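Local coordinates for protein SusD homolog (Bacteroides thetaiotaomicron, PDB 3SGH) that probably binds glycans at the outer membrane as a SusD-like lipoprotein, helping to capture sugars for uptake by the bacterium, at residues A105-V110 with L185-T190. Residues are numbered along the deposited sequence; the frame is centred on the assembly and turned at random.
Sequences AQLTRV and LKFANT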
ATOM      1  N   ALA A 105      20.412   1.163   2.988  1.00 16.36           N
ATOM      2  CA  ALA A 105      20.248  -0.074   2.207  1.00 16.22           C
ATOM      3  C   ALA A 105      19.369  -1.066   2.975  1.00 16.02           C
ATOM      4  O   ALA A 105      18.489  -1.687   2.407  1.00 15.50           O
ATOM      5  CB  ALA A 105      21.618  -0.677   1.858  1.00 15.36           C
ATOM      6  N   GLN A 106      19.543  -1.126   4.286  1.00 16.67           N
ATOM      7  CA  GLN A 106      18.714  -1.967   5.143  1.00 15.96           C
ATOM      8  C   GLN A 106      17.261  -1.513   5.152  1.00 15.78           C
ATOM      9  O   GLN A 106      16.341  -2.326   5.008  1.00 16.82           O
ATOM     10  CB  GLN A 106      19.244  -1.894   6.574  1.00 15.33           C
ATOM     11  CG  GLN A 106      20.453  -2.727   6.809  1.00 17.31           C
ATOM     12  CD  GLN A 106      20.741  -2.884   8.291  1.00 18.96           C
ATOM     13  OE1 GLN A 106      20.873  -1.896   9.011  1.00 18.98           O
ATOM     14  NE2 GLN A 106      20.801  -4.121   8.745  1.00 18.14           N
ATOM     15  N   LEU A 107      17.072  -0.225   5.353  1.00 15.38           N
ATOM     16  CA  LEU A 107      15.708   0.359   5.346  1.00 15.25           C
ATOM     17  C   LEU A 107      14.976   0.108   4.009  1.00 15.11           C
ATOM     18  O   LEU A 107      13.810  -0.242   3.968  1.00 15.71           O
ATOM     19  CB  LEU A 107      15.771   1.826   5.662  1.00 16.02           C
ATOM     20  CG  LEU A 107      14.449   2.608   5.596  1.00 15.14           C
ATOM     21  CD1 LEU A 107      13.431   2.084   6.623  1.00 14.47           C
ATOM     22  CD2 LEU A 107      14.779   4.128   5.834  1.00 15.47           C
ATOM     23  N   THR A 108      15.685   0.296   2.924  1.00 15.43           N
ATOM     24  CA  THR A 108      15.129   0.158   1.601  1.00 15.88           C
ATOM     25  C   THR A 108      14.789  -1.305   1.273  1.00 15.84           C
ATOM     26  O   THR A 108      13.708  -1.571   0.706  1.00 15.46           O
ATOM     27  CB  THR A 108      16.033   0.826   0.537  1.00 16.66           C
ATOM     28  OG1 THR A 108      16.311   2.190   0.911  1.00 17.93           O
ATOM     29  CG2 THR A 108      15.335   0.828  -0.828  1.00 14.87           C
ATOM     30  N   ARG A 109      15.673  -2.224   1.648  1.00 16.01           N
ATOM     31  CA  ARG A 109      15.396  -3.662   1.568  1.00 16.11           C
ATOM     32  C   ARG A 109      14.187  -4.044   2.379  1.00 16.47           C
ATOM     33  O   ARG A 109      13.314  -4.703   1.881  1.00 16.40           O
ATOM     34  CB  ARG A 109      16.591  -4.446   2.076  1.00 17.34           C
ATOM     35  CG  ARG A 109      16.497  -5.959   1.928  1.00 18.30           C
ATOM     36  CD  ARG A 109      17.692  -6.581   2.508  1.00 24.15           C
ATOM     37  NE  ARG A 109      17.646  -8.039   2.428  1.00 24.05           N
ATOM     38  CZ  ARG A 109      18.247  -8.870   3.262  1.00 26.00           C
ATOM     39  NH1 ARG A 109      18.875  -8.426   4.361  1.00 25.83           N
ATOM     40  NH2 ARG A 109      18.144 -10.167   3.022  1.00 26.92           N
ATOM     41  N   VAL A 110      14.130  -3.601   3.643  1.00 14.47           N
ATOM     42  CA  VAL A 110      12.964  -3.879   4.456  1.00 14.46           C
ATOM     43  C   VAL A 110      11.709  -3.312   3.760  1.00 13.87           C
ATOM     44  O   VAL A 110      10.695  -3.990   3.733  1.00 14.04           O
ATOM     45  CB  VAL A 110      13.084  -3.357   5.904  1.00 13.76           C
ATOM     46  CG1 VAL A 110      11.667  -3.377   6.614  1.00 14.19           C
ATOM     47  CG2 VAL A 110      14.176  -4.137   6.739  1.00 15.23           C
ATOM     48  N   LEU A 185      14.526   9.139   9.876  1.00 15.93           N
ATOM     49  CA  LEU A 185      14.282   8.454  11.161  1.00 16.83           C
ATOM     50  C   LEU A 185      12.790   8.373  11.429  1.00 16.47           C
ATOM     51  O   LEU A 185      12.303   7.349  11.876  1.00 16.53           O
ATOM     52  CB  LEU A 185      15.014   9.183  12.297  1.00 16.67           C
ATOM     53  CG  LEU A 185      14.991   8.488  13.670  1.00 20.20           C
ATOM     54  CD1 LEU A 185      15.743   7.182  13.653  1.00 19.21           C
ATOM     55  CD2 LEU A 185      15.577   9.465  14.765  1.00 19.74           C
ATOM     56  N   LYS A 186      12.068   9.460  11.184  1.00 15.56           N
ATOM     57  CA  LYS A 186      10.619   9.474  11.310  1.00 15.10           C
ATOM     58  C   LYS A 186       9.992   8.501  10.332  1.00 14.88           C
ATOM     59  O   LYS A 186       9.074   7.764  10.696  1.00 15.07           O
ATOM     60  CB  LYS A 186      10.050  10.904  11.127  1.00 15.85           C
ATOM     61  CG  LYS A 186      10.339  11.809  12.310  1.00 16.93           C
ATOM     62  CD  LYS A 186       9.778  13.228  12.110  1.00 21.21           C
ATOM     63  CE  LYS A 186      10.651  13.976  11.099  1.00 23.05           C
ATOM     64  NZ  LYS A 186      10.721  15.473  11.225  1.00 29.08           N
ATOM     65  N   PHE A 187      10.513   8.488   9.097  1.00 15.41           N
ATOM     66  CA  PHE A 187      10.049   7.526   8.061  1.00 15.09           C
ATOM     67  C   PHE A 187      10.224   6.097   8.573  1.00 15.30           C
ATOM     68  O   PHE A 187       9.277   5.259   8.534  1.00 14.24           O
ATOM     69  CB  PHE A 187      10.814   7.733   6.754  1.00 15.16           C
ATOM     70  CG  PHE A 187      10.402   6.806   5.647  1.00 15.28           C
ATOM     71  CD1 PHE A 187      10.975   5.539   5.548  1.00 14.42           C
ATOM     72  CD2 PHE A 187       9.540   7.241   4.644  1.00 15.18           C
ATOM     73  CE1 PHE A 187      10.614   4.646   4.498  1.00 17.93           C
ATOM     74  CE2 PHE A 187       9.166   6.378   3.597  1.00 16.42           C
ATOM     75  CZ  PHE A 187       9.718   5.062   3.523  1.00 16.19           C
ATOM     76  N   ALA A 188      11.408   5.815   9.094  1.00 14.49           N
ATOM     77  CA  ALA A 188      11.724   4.475   9.559  1.00 14.95           C
ATOM     78  C   ALA A 188      10.819   4.034  10.732  1.00 15.34           C
ATOM     79  O   ALA A 188      10.351   2.893  10.766  1.00 14.51           O
ATOM     80  CB  ALA A 188      13.200   4.350   9.918  1.00 15.97           C
ATOM     81  N   ASN A 189      10.611   4.919  11.699  1.00 15.43           N
ATOM     82  CA  ASN A 189       9.709   4.612  12.825  1.00 14.86           C
ATOM     83  C   ASN A 189       8.267   4.478  12.402  1.00 15.09           C
ATOM     84  O   ASN A 189       7.536   3.651  12.951  1.00 15.24           O
ATOM     85  CB  ASN A 189       9.881   5.639  13.947  1.00 15.11           C
ATOM     86  CG  ASN A 189      11.120   5.341  14.791  1.00 15.71           C
ATOM     87  OD1 ASN A 189      11.221   4.276  15.383  1.00 18.68           O
ATOM     88  ND2 ASN A 189      12.064   6.277  14.828  1.00 17.01           N
ATOM     89  N   THR A 190       7.852   5.230  11.388  1.00 14.42           N
ATOM     90  CA  THR A 190       6.475   5.151  10.924  1.00 15.16           C
ATOM     91  C   THR A 190       6.285   3.811  10.189  1.00 14.25           C
ATOM     92  O   THR A 190       5.249   3.156  10.310  1.00 14.91           O
ATOM     93  CB  THR A 190       6.096   6.331  10.006  1.00 15.65           C
ATOM     94  OG1 THR A 190       6.328   7.580  10.674  1.00 17.37           O
ATOM     95  CG2 THR A 190       4.635   6.268   9.591  1.00 17.04           C
TER
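Lys186 O takes two bonds from Thr190, which sits one turn further along the helix that sets Phe187 and Ala188 against Leu107. Thr190 OG1 reaches Lys186 O at 2.8 Å from above the carbonyl plane, 38° out of it, while the backbone Thr190 N comes to Lys186 O from the other face at 2.9 Å. Thr190 OG1 also pairs with Met220 N, tying the helix to a neighbouring loop. The meeting with 105-110 is wholly apolar, and on the 105-110 side it rests on Leu107 alone. With chi1 at 176°, the Leu107 side chain extends away from its own backbone N toward 185-190, where its two methyls part: CD1 touches Ala188 CB at 4.0 Å, and CD2 lies 4.1 Å from Phe187 CD1, meeting the ring at a slant. The two segments touch over a small area, one part of the packing of helix 100-120 on helix 181-198 in the alpha-alpha superhelix, the TPR-like scaffold of SusD proteins; the backbones come nearest at Leu107 and Ala188, with 7.1 Å between the CA atoms. Trp184 and Leu191, on the same helix as Phe187, widen the apolar seat of Leu107, and Leu151 of helix 140-162 closes on it as well. Trp184 meets the Phe187 ring edge-to-face, and the plane of Tyr28 stands at about 90° to it.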